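PDB 3I2D: E3 SUMO-protein ligase SIZ1 from Saccharomyces cerevisiae, which acts as an E3 ligase that mediates attachment of the ubiquitin-like protein SUMO (Smt3) to septins and to the replication clamp PCNA. Local coordinates for residues L83-E88 with N182-I187; H117-F122 with P173-Y178; L211-Q216 with I298-L303; W278-Q283 with P287-P292. One frame throughout, in Å; residues are numbered along the deposited sequence.

Interaction 1 (L83-E88 with N182-I187)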
# COMPACT_ATOMS: atom_id res chain seq x y z
N LEU A 83 -13.09 20.11 -4.49
CA LEU A 83 -12.70 19.07 -5.45
C LEU A 83 -13.54 17.80 -5.31
O LEU A 83 -13.05 16.76 -4.86
CB LEU A 83 -11.23 18.71 -5.26
CG LEU A 83 -10.28 19.04 -6.40
CD1 LEU A 83 -8.88 18.56 -6.05
CD2 LEU A 83 -10.77 18.37 -7.67
N VAL A 84 -14.80 17.89 -5.67
CA VAL A 84 -15.69 16.74 -5.60
C VAL A 84 -16.56 16.80 -6.83
O VAL A 84 -17.39 17.70 -6.98
CB VAL A 84 -16.55 16.79 -4.34
CG1 VAL A 84 -17.51 15.61 -4.32
CG2 VAL A 84 -15.65 16.79 -3.12
N MET A 85 -16.37 15.84 -7.72
CA MET A 85 -17.12 15.80 -8.96
C MET A 85 -17.88 14.49 -9.14
O MET A 85 -17.66 13.51 -8.43
CB MET A 85 -16.15 16.01 -10.13
CG MET A 85 -15.14 17.12 -9.86
SD MET A 85 -13.79 17.23 -11.05
CE MET A 85 -12.83 15.78 -10.68
N ASN A 86 -18.80 14.49 -10.09
CA ASN A 86 -19.59 13.31 -10.38
C ASN A 86 -19.46 13.02 -11.86
O ASN A 86 -19.40 13.94 -12.67
CB ASN A 86 -21.06 13.55 -10.04
CG ASN A 86 -21.27 13.81 -8.57
OD1 ASN A 86 -21.41 12.88 -7.77
ND2 ASN A 86 -21.28 15.09 -8.19
N VAL A 87 -19.35 11.74 -12.19
CA VAL A 87 -19.25 11.28 -13.56
C VAL A 87 -20.61 10.66 -13.85
O VAL A 87 -21.07 9.78 -13.12
CB VAL A 87 -18.14 10.24 -13.72
CG1 VAL A 87 -18.21 9.60 -15.10
CG2 VAL A 87 -16.79 10.89 -13.53
N GLU A 88 -21.26 11.14 -14.90
CA GLU A 88 -22.58 10.64 -15.26
C GLU A 88 -22.56 9.53 -16.30
O GLU A 88 -21.53 9.25 -16.92
CB GLU A 88 -23.44 11.79 -15.78
CG GLU A 88 -24.03 12.69 -14.70
CD GLU A 88 -24.77 13.89 -15.29
OE1 GLU A 88 -25.58 14.51 -14.56
OE2 GLU A 88 -24.55 14.21 -16.49
N ASN A 182 -7.35 27.18 -9.09
CA ASN A 182 -6.92 25.97 -9.79
C ASN A 182 -8.11 25.39 -10.52
O ASN A 182 -9.25 25.53 -10.08
CB ASN A 182 -6.39 24.93 -8.80
CG ASN A 182 -4.99 25.23 -8.33
OD1 ASN A 182 -4.04 25.22 -9.12
ND2 ASN A 182 -4.85 25.51 -7.04
N ASN A 183 -7.84 24.73 -11.63
CA ASN A 183 -8.92 24.12 -12.38
C ASN A 183 -8.60 22.69 -12.78
O ASN A 183 -7.59 22.41 -13.43
CB ASN A 183 -9.23 24.95 -13.63
CG ASN A 183 -10.71 24.94 -13.96
OD1 ASN A 183 -11.26 23.94 -14.44
ND2 ASN A 183 -11.37 26.06 -13.70
N VAL A 184 -9.48 21.77 -12.38
CA VAL A 184 -9.32 20.37 -12.69
C VAL A 184 -10.46 19.96 -13.60
O VAL A 184 -11.60 20.31 -13.35
CB VAL A 184 -9.40 19.50 -11.44
CG1 VAL A 184 -9.30 18.04 -11.82
CG2 VAL A 184 -8.30 19.88 -10.48
N GLU A 185 -10.14 19.22 -14.65
CA GLU A 185 -11.19 18.78 -15.55
C GLU A 185 -11.00 17.33 -15.96
O GLU A 185 -9.92 16.93 -16.39
CB GLU A 185 -11.18 19.67 -16.79
CG GLU A 185 -12.45 19.59 -17.62
CD GLU A 185 -12.46 20.63 -18.72
OE1 GLU A 185 -12.36 21.84 -18.41
OE2 GLU A 185 -12.58 20.24 -19.91
N LEU A 186 -12.05 16.53 -15.79
CA LEU A 186 -12.02 15.13 -16.18
C LEU A 186 -12.95 14.93 -17.37
O LEU A 186 -14.15 15.19 -17.29
CB LEU A 186 -12.50 14.21 -15.04
CG LEU A 186 -12.57 12.73 -15.44
CD1 LEU A 186 -11.17 12.11 -15.49
CD2 LEU A 186 -13.41 11.99 -14.43
N ILE A 187 -12.39 14.47 -18.47
CA ILE A 187 -13.16 14.21 -19.66
C ILE A 187 -13.32 12.71 -19.78
O ILE A 187 -12.33 11.98 -19.82
CB ILE A 187 -12.44 14.73 -20.90
CG1 ILE A 187 -12.25 16.24 -20.79
CG2 ILE A 187 -13.23 14.36 -22.14
CD1 ILE A 187 -11.56 16.82 -21.99
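V184 and L83 meet between the two antiparallel sheets of the PINIT domain, which pack face to face as a β-sandwich. Residues 83-87 lie on an outer strand of one sheet, and residues 182-187 belong to the other. The two segments run almost in the same direction, 12° apart, with their axes 9.4 Å from each other, and no hydrogen bond passes between them; only side chains fill the space. From the backbone of V184, CB already lies 4.2 Å from L83 CD2. The side chain then forks. CG2, the branch beside the backbone N, approaches L83 CD2 to 4.0 Å, the leucine side chain crossing it at about a right angle. CG1, placed opposite the backbone N (chi1 178°), points the other way along the strand and finds M85 CE at 4.3 Å, so one valine divides its methyl groups between two residues of the facing strand. L145 and C147 of strand 143-147 also touch V184, while L197 of strand 195-204 lies against M85, V87 and L186. Two residues along each strand, the contact closes with methyl against methyl: V87 CG2 rests 3.7 Å from L186 CD2.

Interaction 2 (H117-F122 with P173-Y178)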
# COMPACT_ATOMS: atom_id res chain seq x y z
N HIS A 117 3.87 15.42 1.34
CA HIS A 117 2.44 15.57 1.11
C HIS A 117 2.11 15.77 -0.34
O HIS A 117 2.88 16.38 -1.08
CB HIS A 117 1.90 16.74 1.92
CG HIS A 117 1.92 16.50 3.39
ND1 HIS A 117 3.09 16.48 4.13
CD2 HIS A 117 0.92 16.19 4.25
CE1 HIS A 117 2.81 16.16 5.38
NE2 HIS A 117 1.50 15.98 5.48
N ARG A 118 0.96 15.25 -0.76
CA ARG A 118 0.58 15.37 -2.16
C ARG A 118 -0.92 15.44 -2.33
O ARG A 118 -1.67 14.94 -1.49
CB ARG A 118 1.14 14.19 -2.95
CG ARG A 118 2.58 13.87 -2.59
CD ARG A 118 3.46 13.86 -3.81
NE ARG A 118 3.34 15.10 -4.56
CZ ARG A 118 3.87 15.28 -5.77
NH1 ARG A 118 4.57 14.31 -6.35
NH2 ARG A 118 3.71 16.44 -6.40
N LEU A 119 -1.37 16.06 -3.42
CA LEU A 119 -2.80 16.19 -3.70
C LEU A 119 -3.23 15.07 -4.66
O LEU A 119 -2.92 15.11 -5.85
CB LEU A 119 -3.08 17.54 -4.33
CG LEU A 119 -4.46 18.17 -4.16
CD1 LEU A 119 -4.80 18.80 -5.49
CD2 LEU A 119 -5.51 17.15 -3.75
N TYR A 120 -3.96 14.09 -4.15
CA TYR A 120 -4.39 12.97 -4.97
C TYR A 120 -5.86 13.06 -5.35
O TYR A 120 -6.70 13.49 -4.56
CB TYR A 120 -4.15 11.65 -4.23
CG TYR A 120 -2.73 11.14 -4.28
CD1 TYR A 120 -1.70 11.91 -4.82
CD2 TYR A 120 -2.42 9.86 -3.80
CE1 TYR A 120 -0.40 11.42 -4.90
CE2 TYR A 120 -1.11 9.36 -3.87
CZ TYR A 120 -0.12 10.15 -4.42
OH TYR A 120 1.16 9.65 -4.51
N LEU A 121 -6.18 12.66 -6.57
CA LEU A 121 -7.56 12.66 -6.97
C LEU A 121 -7.97 11.19 -6.99
O LEU A 121 -7.26 10.35 -7.56
CB LEU A 121 -7.72 13.29 -8.34
CG LEU A 121 -9.14 13.32 -8.87
CD1 LEU A 121 -10.06 14.04 -7.89
CD2 LEU A 121 -9.12 13.99 -10.24
N PHE A 122 -9.07 10.88 -6.33
CA PHE A 122 -9.57 9.51 -6.28
C PHE A 122 -10.86 9.41 -7.06
O PHE A 122 -11.55 10.41 -7.27
CB PHE A 122 -9.86 9.06 -4.84
CG PHE A 122 -8.64 8.81 -4.01
CD1 PHE A 122 -7.87 9.87 -3.56
CD2 PHE A 122 -8.26 7.52 -3.69
CE1 PHE A 122 -6.74 9.65 -2.81
CE2 PHE A 122 -7.12 7.28 -2.94
CZ PHE A 122 -6.36 8.35 -2.50
N PRO A 173 2.04 18.46 -8.83
CA PRO A 173 3.02 19.21 -9.62
C PRO A 173 2.43 20.23 -10.60
O PRO A 173 3.18 20.93 -11.27
CB PRO A 173 3.81 18.12 -10.34
CG PRO A 173 2.81 17.02 -10.51
CD PRO A 173 2.12 17.02 -9.14
N HIS A 174 1.11 20.33 -10.68
CA HIS A 174 0.48 21.26 -11.62
C HIS A 174 -0.41 22.30 -10.95
O HIS A 174 -1.18 22.99 -11.62
CB HIS A 174 -0.33 20.49 -12.66
CG HIS A 174 0.46 19.42 -13.34
ND1 HIS A 174 1.48 19.70 -14.22
CD2 HIS A 174 0.43 18.07 -13.19
CE1 HIS A 174 2.06 18.57 -14.58
NE2 HIS A 174 1.45 17.57 -13.97
N LEU A 175 -0.33 22.39 -9.63
CA LEU A 175 -1.12 23.39 -8.92
C LEU A 175 -0.53 24.75 -9.26
O LEU A 175 0.67 24.85 -9.58
CB LEU A 175 -1.06 23.16 -7.41
CG LEU A 175 -1.90 22.05 -6.80
CD1 LEU A 175 -1.58 21.95 -5.32
CD2 LEU A 175 -3.39 22.34 -7.00
N LYS A 176 -1.35 25.80 -9.21
CA LYS A 176 -0.88 27.15 -9.47
C LYS A 176 -0.41 27.74 -8.13
O LYS A 176 -0.65 27.14 -7.08
CB LYS A 176 -1.99 28.00 -10.09
CG LYS A 176 -2.18 27.78 -11.59
CD LYS A 176 -3.31 28.65 -12.13
CE LYS A 176 -3.46 28.52 -13.65
NZ LYS A 176 -2.18 28.83 -14.34
N PRO A 177 0.28 28.90 -8.16
CA PRO A 177 0.78 29.57 -6.94
C PRO A 177 -0.26 30.00 -5.90
O PRO A 177 -1.30 30.58 -6.24
CB PRO A 177 1.57 30.75 -7.50
CG PRO A 177 2.09 30.21 -8.81
CD PRO A 177 0.85 29.53 -9.36
N TYR A 178 0.04 29.71 -4.64
CA TYR A 178 -0.79 30.03 -3.47
C TYR A 178 -2.15 30.70 -3.75
O TYR A 178 -3.19 30.04 -3.70
CB TYR A 178 -0.00 30.91 -2.50
CG TYR A 178 -0.67 31.09 -1.15
CD1 TYR A 178 -0.82 30.01 -0.28
CD2 TYR A 178 -1.18 32.33 -0.77
CE1 TYR A 178 -1.46 30.16 0.95
CE2 TYR A 178 -1.83 32.49 0.46
CZ TYR A 178 -1.97 31.40 1.31
OH TYR A 178 -2.62 31.55 2.51
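L119 and L175 meet through single methyl groups, CD1 of L119 lying 4.1 Å from CD2 of L175, with the two side chains crossing at about a right angle. The second contact, R118 with P173, is of another kind. NH2 of the guanidinium approaches P173 CD to 3.2 Å and P173 N to 3.6 Å, and CD comes at the guanidinium from an oblique direction. R118 gets there by a bent course: its chain turns at chi2 and again at chi3 (53°), which carries the charged end from strand 117-125 across to the irregular segment 173-178. Behind these contacts stands strand 169-170 with the residues just after it. D170 forms a salt bridge with NH1 of R118, T172 OG1 accepts a hydrogen bond from L119 N, and L171 pairs with L119 through the backbone. Beyond the leucines, L119 packs on I80 and L83 of strand 74-90, whereas L175 leans on L102 and on L110 of helix 104-111. The contact thus joins a sheet strand of the PINIT domain to the loop leading into strand 182-191. The P173 nitrogen is an amide whose lone pair is drawn into its peptide bond, so it offers NH2 no useful acceptor; the meeting is one of packing, and the arginine charge finds its mate in D170.

Interaction 3 (L211-Q216 with I298-L303); sequences LEKVLQ and IALENL
Apolar packing carries most of this contact, and V214, on the last full turn of helix 207-215, is at its middle. Its CG2 lies 3.9 Å from L303 CD2 and 4.1 Å from L303 CB. One residue earlier, K213 contributes carbon rather than charge: its chain, bent at chi3 and chi4, sets CE 3.9 Å from L300 CD1, the two side chains crossing at about a right angle. A carbon-to-carbonyl approach forms the second kind. V214 CG1, swung opposite its own backbone N (chi1 178°), comes to 3.4 Å from L303 O, so one branch meets the backbone of L303 and the other its side chain. With an alanine at V214, the contacts of both branches would probably be lost, leaving a gap beside L303 CD2. No hydrogen bond crosses between the segments; within 298-303, N302 N to A299 O at 2.9 Å and L303 N to L300 O at 3.1 Å hold the short 3-10 turn that presents both leucines. L300 continues onto L280 and W289, and L303 onto F279, its side chain about 7 Å at nearest atoms from those of C268 and C291. The helix is thereby docked on the hydrophobic core beside the zinc site of the SP-RING domain.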
# COMPACT_ATOMS: atom_id res chain seq x y z
N LEU A 211 9.12 0.26 7.67
CA LEU A 211 10.09 -0.70 8.21
C LEU A 211 10.20 -0.46 9.70
O LEU A 211 10.36 -1.39 10.49
CB LEU A 211 11.48 -0.54 7.60
CG LEU A 211 12.53 -1.39 8.31
CD1 LEU A 211 12.32 -2.86 7.97
CD2 LEU A 211 13.94 -0.97 7.92
N GLU A 212 10.11 0.80 10.10
CA GLU A 212 10.21 1.11 11.50
C GLU A 212 9.07 0.47 12.28
O GLU A 212 9.27 0.01 13.39
CB GLU A 212 10.24 2.61 11.72
CG GLU A 212 11.04 3.00 12.95
CD GLU A 212 12.42 2.32 12.97
OE1 GLU A 212 13.19 2.50 12.00
OE2 GLU A 212 12.72 1.62 13.97
N LYS A 213 7.88 0.43 11.69
CA LYS A 213 6.74 -0.18 12.35
C LYS A 213 6.96 -1.68 12.52
O LYS A 213 6.55 -2.27 13.51
CB LYS A 213 5.46 0.06 11.55
CG LYS A 213 4.88 1.45 11.73
CD LYS A 213 3.50 1.57 11.06
CE LYS A 213 2.69 0.28 11.21
NZ LYS A 213 2.72 -0.32 12.59
N VAL A 214 7.62 -2.29 11.55
CA VAL A 214 7.90 -3.71 11.63
C VAL A 214 8.93 -3.98 12.73
O VAL A 214 8.77 -4.90 13.51
CB VAL A 214 8.42 -4.27 10.29
CG1 VAL A 214 8.76 -5.76 10.43
CG2 VAL A 214 7.38 -4.09 9.21
N LEU A 215 9.98 -3.17 12.80
CA LEU A 215 11.01 -3.35 13.83
C LEU A 215 10.48 -3.10 15.24
O LEU A 215 11.02 -3.60 16.21
CB LEU A 215 12.19 -2.40 13.61
CG LEU A 215 13.01 -2.51 12.33
CD1 LEU A 215 14.13 -1.47 12.38
CD2 LEU A 215 13.58 -3.92 12.17
N GLN A 216 9.41 -2.32 15.34
CA GLN A 216 8.80 -1.98 16.61
C GLN A 216 7.71 -2.98 16.95
O GLN A 216 6.97 -2.83 17.93
CB GLN A 216 8.25 -0.54 16.54
CG GLN A 216 7.29 -0.14 17.65
CD GLN A 216 6.59 1.19 17.37
OE1 GLN A 216 6.18 1.46 16.23
NE2 GLN A 216 6.43 2.01 18.40
N ILE A 298 -0.62 -11.64 3.64
CA ILE A 298 -0.07 -11.12 4.88
C ILE A 298 -0.40 -9.65 5.00
O ILE A 298 -0.52 -8.95 3.99
CB ILE A 298 1.47 -11.30 4.95
CG1 ILE A 298 2.16 -10.40 3.94
CG2 ILE A 298 1.87 -12.73 4.64
CD1 ILE A 298 3.64 -10.67 3.91
N ALA A 299 -0.59 -9.19 6.23
CA ALA A 299 -0.91 -7.80 6.47
C ALA A 299 0.29 -7.16 7.13
O ALA A 299 1.00 -7.83 7.87
CB ALA A 299 -2.13 -7.68 7.36
N LEU A 300 0.51 -5.88 6.86
CA LEU A 300 1.64 -5.13 7.41
C LEU A 300 1.75 -5.29 8.94
O LEU A 300 2.85 -5.47 9.47
CB LEU A 300 1.49 -3.66 7.03
CG LEU A 300 2.75 -2.77 6.99
CD1 LEU A 300 3.16 -2.35 8.38
CD2 LEU A 300 3.88 -3.52 6.32
N GLU A 301 0.62 -5.24 9.63
CA GLU A 301 0.60 -5.37 11.09
C GLU A 301 1.11 -6.70 11.61
O GLU A 301 1.53 -6.80 12.76
CB GLU A 301 -0.82 -5.13 11.63
CG GLU A 301 -1.92 -5.80 10.83
CD GLU A 301 -2.53 -4.89 9.77
OE1 GLU A 301 -1.78 -4.36 8.91
OE2 GLU A 301 -3.77 -4.70 9.81
N ASN A 302 1.07 -7.73 10.78
CA ASN A 302 1.54 -9.06 11.19
C ASN A 302 2.98 -9.34 10.81
O ASN A 302 3.48 -10.44 11.04
CB ASN A 302 0.66 -10.13 10.57
CG ASN A 302 -0.73 -10.12 11.12
OD1 ASN A 302 -1.60 -10.85 10.66
ND2 ASN A 302 -0.96 -9.29 12.13
N LEU A 303 3.64 -8.35 10.21
CA LEU A 303 5.01 -8.52 9.78
C LEU A 303 5.95 -8.27 10.96
O LEU A 303 5.94 -7.19 11.55
CB LEU A 303 5.30 -7.55 8.63
CG LEU A 303 6.39 -7.90 7.62
CD1 LEU A 303 6.03 -9.20 6.92
CD2 LEU A 303 6.54 -6.79 6.58

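Interaction 4 (W278-Q283 with P287-P292); sequences WFLHSQ and PTWQCP. With ZN (zinc ion), chain B.
Two torsions of Q283 bring it onto W289 and T288: chi1 of -69° sets CG beside the backbone N, and chi2 of -48° folds the chain back toward the loop 287-292. CG thereby sits over a face of the tryptophan in a CH-pi contact, 3.9 Å from the centroid of the six-membered ring and almost on its normal. The same fold places OE1 above the indole and within reach of two consecutive backbone amides. T288 N donates to it at 2.9 Å; W289 N donates too, though the modelled 2.5 Å is too short to be taken literally. NE2 completes the grip, giving a hydrogen bond of 3.3 Å to T288 OG1, which lies in the plane of the amide. A leucine in place of Q283 would probably leave both loop amides without their shared acceptor and T288 OG1 without its donor. One turn back on helix 276-285, the F279 ring stands steeply to the indole, planes 79° apart and centroids 5.8 Å distant. Its edge is turned to Q290 O, and CD1 touches P292 CG at 3.9 Å. L280 adds a looser apolar touch on the indole. Between Q290 and P292 lies C291, whose SG binds the zinc ion at 2.3 Å together with C268, H270 and C294. Here helix 276-285 braces the loop that leads into C291 and C294, the CxxC half of the single zinc site, three cysteines and one histidine, of the SP-RING domain, which is related to RING domains.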
# COMPACT_ATOMS: atom_id res chain seq x y z
N TRP A 278 13.11 -4.89 1.46
CA TRP A 278 12.83 -5.15 0.06
C TRP A 278 11.38 -5.50 -0.12
O TRP A 278 10.75 -5.06 -1.08
CB TRP A 278 13.70 -6.29 -0.49
CG TRP A 278 15.10 -5.85 -0.85
CD1 TRP A 278 16.19 -5.84 -0.03
CD2 TRP A 278 15.55 -5.35 -2.11
NE1 TRP A 278 17.29 -5.36 -0.70
CE2 TRP A 278 16.93 -5.05 -1.98
CE3 TRP A 278 14.93 -5.12 -3.34
CZ2 TRP A 278 17.70 -4.54 -3.03
CZ3 TRP A 278 15.69 -4.60 -4.39
CH2 TRP A 278 17.06 -4.32 -4.23
N PHE A 279 10.83 -6.27 0.80
CA PHE A 279 9.43 -6.61 0.68
C PHE A 279 8.58 -5.34 0.53
O PHE A 279 7.68 -5.26 -0.31
CB PHE A 279 8.97 -7.39 1.90
CG PHE A 279 7.51 -7.72 1.89
CD1 PHE A 279 7.01 -8.69 1.02
CD2 PHE A 279 6.62 -7.05 2.73
CE1 PHE A 279 5.63 -8.99 1.00
CE2 PHE A 279 5.25 -7.35 2.72
CZ PHE A 279 4.76 -8.32 1.85
N LEU A 280 8.89 -4.33 1.35
CA LEU A 280 8.14 -3.08 1.36
C LEU A 280 8.37 -2.20 0.15
O LEU A 280 7.48 -1.47 -0.25
CB LEU A 280 8.45 -2.32 2.65
CG LEU A 280 7.84 -2.95 3.91
CD1 LEU A 280 8.57 -2.48 5.15
CD2 LEU A 280 6.38 -2.58 3.98
N HIS A 281 9.57 -2.27 -0.42
CA HIS A 281 9.89 -1.50 -1.63
C HIS A 281 9.24 -2.21 -2.81
O HIS A 281 8.92 -1.59 -3.81
CB HIS A 281 11.40 -1.41 -1.83
CG HIS A 281 12.00 -0.18 -1.21
ND1 HIS A 281 11.94 1.05 -1.81
CD2 HIS A 281 12.61 0.00 -0.01
CE1 HIS A 281 12.49 1.95 -1.01
NE2 HIS A 281 12.90 1.34 0.09
N SER A 282 9.07 -3.52 -2.69
CA SER A 282 8.44 -4.33 -3.71
C SER A 282 6.93 -4.08 -3.68
O SER A 282 6.30 -3.93 -4.72
CB SER A 282 8.70 -5.80 -3.45
OG SER A 282 8.14 -6.56 -4.50
N GLN A 283 6.34 -4.04 -2.49
CA GLN A 283 4.91 -3.79 -2.37
C GLN A 283 4.54 -2.39 -2.89
O GLN A 283 3.49 -2.20 -3.50
CB GLN A 283 4.45 -3.94 -0.91
CG GLN A 283 4.49 -5.37 -0.41
CD GLN A 283 3.84 -6.34 -1.39
OE1 GLN A 283 2.67 -6.21 -1.72
NE2 GLN A 283 4.61 -7.31 -1.87
N PRO A 287 1.92 -3.87 -5.46
CA PRO A 287 1.10 -4.25 -4.30
C PRO A 287 0.32 -5.55 -4.41
O PRO A 287 -0.81 -5.57 -4.88
CB PRO A 287 0.17 -3.04 -4.13
CG PRO A 287 -0.04 -2.62 -5.55
CD PRO A 287 1.35 -2.69 -6.13
N THR A 288 0.95 -6.62 -3.96
CA THR A 288 0.36 -7.95 -3.96
C THR A 288 0.04 -8.36 -2.53
O THR A 288 -0.93 -9.04 -2.28
CB THR A 288 1.34 -8.96 -4.53
OG1 THR A 288 2.49 -9.05 -3.67
CG2 THR A 288 1.77 -8.55 -5.92
N TRP A 289 0.87 -7.90 -1.60
CA TRP A 289 0.73 -8.22 -0.18
C TRP A 289 0.54 -9.72 -0.01
O TRP A 289 -0.48 -10.19 0.49
CB TRP A 289 -0.42 -7.43 0.46
CG TRP A 289 -0.14 -5.94 0.52
CD1 TRP A 289 -0.61 -4.99 -0.33
CD2 TRP A 289 0.79 -5.28 1.38
NE1 TRP A 289 -0.03 -3.77 -0.06
CE2 TRP A 289 0.83 -3.92 0.99
CE3 TRP A 289 1.59 -5.70 2.45
CZ2 TRP A 289 1.64 -2.98 1.63
CZ3 TRP A 289 2.40 -4.76 3.09
CH2 TRP A 289 2.42 -3.42 2.67
N GLN A 290 1.56 -10.44 -0.47
CA GLN A 290 1.66 -11.89 -0.43
C GLN A 290 3.08 -12.27 -0.08
O GLN A 290 4.03 -11.69 -0.61
CB GLN A 290 1.36 -12.51 -1.78
CG GLN A 290 -0.09 -12.65 -2.09
CD GLN A 290 -0.32 -13.47 -3.33
OE1 GLN A 290 -1.42 -13.97 -3.55
NE2 GLN A 290 0.71 -13.60 -4.16
N CYS A 291 3.23 -13.25 0.79
CA CYS A 291 4.55 -13.67 1.18
C CYS A 291 5.30 -14.20 -0.04
O CYS A 291 4.75 -14.98 -0.81
CB CYS A 291 4.44 -14.75 2.27
SG CYS A 291 6.01 -15.41 2.85
N PRO A 292 6.57 -13.77 -0.24
CA PRO A 292 7.42 -14.19 -1.36
C PRO A 292 7.80 -15.67 -1.28
O PRO A 292 8.17 -16.28 -2.28
CB PRO A 292 8.66 -13.31 -1.22
CG PRO A 292 8.18 -12.13 -0.43
CD PRO A 292 7.25 -12.74 0.56
ZN ZN B . 5.20 -16.96 4.37

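From the N terminus, strand 74-90 supplies the first half of interaction 1, whose loop closes only at residues 182-187. Interaction 2, between 117-122 and 173-178, is nested inside that loop, and the two touch: N182 OD1 probably accepts a hydrogen bond from K176 N, and M85 CE packs on L121 CD2. Together they tie both sheets of the PINIT domain to the loop that connects them. The chain then opens interaction 3 at helix 207-215 and closes it at 298-303, with interaction 4 nested within. I298 packs on F279, and L211 lies against L280, so these two share one core near the zinc. Nearest atoms of the two pairs stay about 12 Å or more apart.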